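Local structure of tryptophan synthase alpha chain (Aquifex aeolicus, 2EKC) at residues P28-S33 and L82-T87. The protein probably catalyses the aldol cleavage of indoleglycerol phosphate to indole and glyceraldehyde 3-phosphate, as the alpha subunit of tryptophan synthase. Residues are numbered along the deposited sequence; the frame is centred on the assembly and turned at random.
Sequences PDYETS and LELSET
Tyr30 reaches from the first turn of its helix to Leu84, and its hydroxyl does most of the touching: Tyr30 OH lies 3.4 Å from Leu84 CB and equally near the CA of that leucine. The tyrosine CG stands anti to the backbone N (chi1 -171°), which carries the ring across to helix 78-91. Leu84 comes the other way, so the two side chains slide past each other; Leu84 CB meets the ring obliquely, 4.1 Å from Tyr30 CZ, while Leu84 CD1 runs on to Ser33 OG at 4.1 Å. No direct hydrogen bond joins the segments. Instead, a water at the ring edge, in its plane, sits 2.5 Å from Tyr30 OH and donates a long 3.3 Å bond to Thr87 OG1, whose own hydroxyl hydrogen goes to Glu83 O. A leucine in place of Tyr30 would probably strip this water of its phenol partner and open a gap over Leu84 CB. Just before Tyr30, Asp29 N-caps the helix, its OD1 taking Thr32 N at 2.7 Å (173°). In the TIM barrel, the contact joins the start of helix 30-42, which follows strand 18-24, to helix 78-91, which precedes strand 97-100; Leu84 also packs on Leu34 and Phe37 of the former, while Ser85 OG hydrogen-bonds to Lys121 O and Glu86 forms a salt bridge with the Lys121 amine.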
loop_
_atom_site.group_PDB
_atom_site.type_symbol
_atom_site.label_atom_id
_atom_site.label_comp_id
_atom_site.label_asym_id
_atom_site.label_seq_id
_atom_site.Cartn_x
_atom_site.Cartn_y
_atom_site.Cartn_z
ATOM N N PRO A 28 -5.255 16.942 3.609
ATOM C CA PRO A 28 -4.887 18.324 3.288
ATOM C C PRO A 28 -4.095 19.005 4.406
ATOM O O PRO A 28 -3.548 20.090 4.214
ATOM C CB PRO A 28 -6.238 18.984 3.025
ATOM C CG PRO A 28 -7.151 18.241 3.943
ATOM C CD PRO A 28 -6.718 16.813 3.733
ATOM N N ASP A 29 -4.052 18.351 5.566
ATOM C CA ASP A 29 -3.318 18.813 6.748
ATOM C C ASP A 29 -3.215 17.602 7.671
ATOM O O ASP A 29 -3.970 16.643 7.510
ATOM C CB ASP A 29 -4.042 19.980 7.439
ATOM C CG ASP A 29 -5.447 19.621 7.898
ATOM O OD1 ASP A 29 -5.589 18.890 8.897
ATOM O OD2 ASP A 29 -6.413 20.072 7.252
ATOM N N TYR A 30 -2.282 17.622 8.620
ATOM C CA TYR A 30 -2.108 16.472 9.509
ATOM C C TYR A 30 -3.395 16.006 10.182
ATOM O O TYR A 30 -3.770 14.843 10.058
ATOM C CB TYR A 30 -1.061 16.757 10.594
ATOM C CG TYR A 30 -0.702 15.519 11.396
ATOM C CD1 TYR A 30 0.271 14.628 10.943
ATOM C CD2 TYR A 30 -1.372 15.212 12.580
ATOM C CE1 TYR A 30 0.568 13.460 11.650
ATOM C CE2 TYR A 30 -1.087 14.045 13.294
ATOM C CZ TYR A 30 -0.116 13.176 12.821
ATOM O OH TYR A 30 0.160 12.019 13.515
ATOM N N GLU A 31 -4.067 16.911 10.892
ATOM C CA GLU A 31 -5.306 16.572 11.597
ATOM C C GLU A 31 -6.350 15.904 10.698
ATOM O O GLU A 31 -6.881 14.847 11.036
ATOM C CB GLU A 31 -5.911 17.822 12.240
ATOM C CG GLU A 31 -7.202 17.546 13.003
ATOM C CD GLU A 31 -7.756 18.779 13.707
ATOM O OE1 GLU A 31 -7.978 19.806 13.029
ATOM O OE2 GLU A 31 -7.974 18.715 14.938
ATOM N N THR A 32 -6.641 16.525 9.559
ATOM C CA THR A 32 -7.615 15.976 8.625
ATOM C C THR A 32 -7.185 14.602 8.112
ATOM O O THR A 32 -8.005 13.693 8.012
ATOM C CB THR A 32 -7.823 16.921 7.428
ATOM O OG1 THR A 32 -8.234 18.209 7.900
ATOM C CG2 THR A 32 -8.887 16.368 6.485
ATOM N N SER A 33 -5.900 14.442 7.796
ATOM C CA SER A 33 -5.412 13.158 7.301
ATOM C C SER A 33 -5.555 12.070 8.360
ATOM O O SER A 33 -5.841 10.916 8.047
ATOM C CB SER A 33 -3.945 13.264 6.844
ATOM O OG SER A 33 -3.033 13.329 7.929
ATOM N N LEU A 82 5.753 8.540 11.107
ATOM C CA LEU A 82 5.829 7.443 12.064
ATOM C C LEU A 82 4.982 7.690 13.311
ATOM O O LEU A 82 4.515 6.742 13.939
ATOM C CB LEU A 82 7.287 7.168 12.452
ATOM C CG LEU A 82 8.179 6.664 11.305
ATOM C CD1 LEU A 82 9.535 6.269 11.858
ATOM C CD2 LEU A 82 7.524 5.467 10.616
ATOM N N GLU A 83 4.791 8.957 13.672
ATOM C CA GLU A 83 3.966 9.293 14.831
ATOM C C GLU A 83 2.530 8.874 14.519
ATOM O O GLU A 83 1.825 8.344 15.380
ATOM C CB GLU A 83 4.022 10.799 15.117
ATOM C CG GLU A 83 3.039 11.282 16.186
ATOM C CD GLU A 83 3.353 10.759 17.581
ATOM O OE1 GLU A 83 3.372 9.524 17.777
ATOM O OE2 GLU A 83 3.576 11.588 18.488
ATOM N N LEU A 84 2.106 9.110 13.280
ATOM C CA LEU A 84 0.759 8.745 12.845
ATOM C C LEU A 84 0.616 7.224 12.833
ATOM O O LEU A 84 -0.414 6.691 13.231
ATOM C CB LEU A 84 0.471 9.324 11.450
ATOM C CG LEU A 84 -0.899 9.016 10.826
ATOM C CD1 LEU A 84 -1.320 10.154 9.913
ATOM C CD2 LEU A 84 -0.840 7.697 10.065
ATOM N N SER A 85 1.650 6.526 12.372
ATOM C CA SER A 85 1.629 5.063 12.347
ATOM C C SER A 85 1.490 4.544 13.781
ATOM O O SER A 85 0.653 3.687 14.065
ATOM C CB SER A 85 2.922 4.513 11.730
ATOM O OG SER A 85 3.020 3.103 11.907
ATOM N N GLU A 86 2.312 5.066 14.682
ATOM C CA GLU A 86 2.262 4.634 16.075
ATOM C C GLU A 86 0.875 4.897 16.675
ATOM O O GLU A 86 0.325 4.056 17.385
ATOM C CB GLU A 86 3.336 5.358 16.892
ATOM C CG GLU A 86 3.317 5.017 18.379
ATOM C CD GLU A 86 4.368 5.775 19.169
ATOM O OE1 GLU A 86 5.569 5.452 19.034
ATOM O OE2 GLU A 86 3.994 6.704 19.919
ATOM N N THR A 87 0.312 6.062 16.379
ATOM C CA THR A 87 -1.006 6.414 16.889
ATOM C C THR A 87 -2.083 5.441 16.407
ATOM O O THR A 87 -2.918 4.988 17.192
ATOM C CB THR A 87 -1.388 7.844 16.471
ATOM O OG1 THR A 87 -0.481 8.771 17.083
ATOM C CG2 THR A 87 -2.806 8.172 16.913
HETATM O O HOH W 1 -0.957 11.703 15.761
#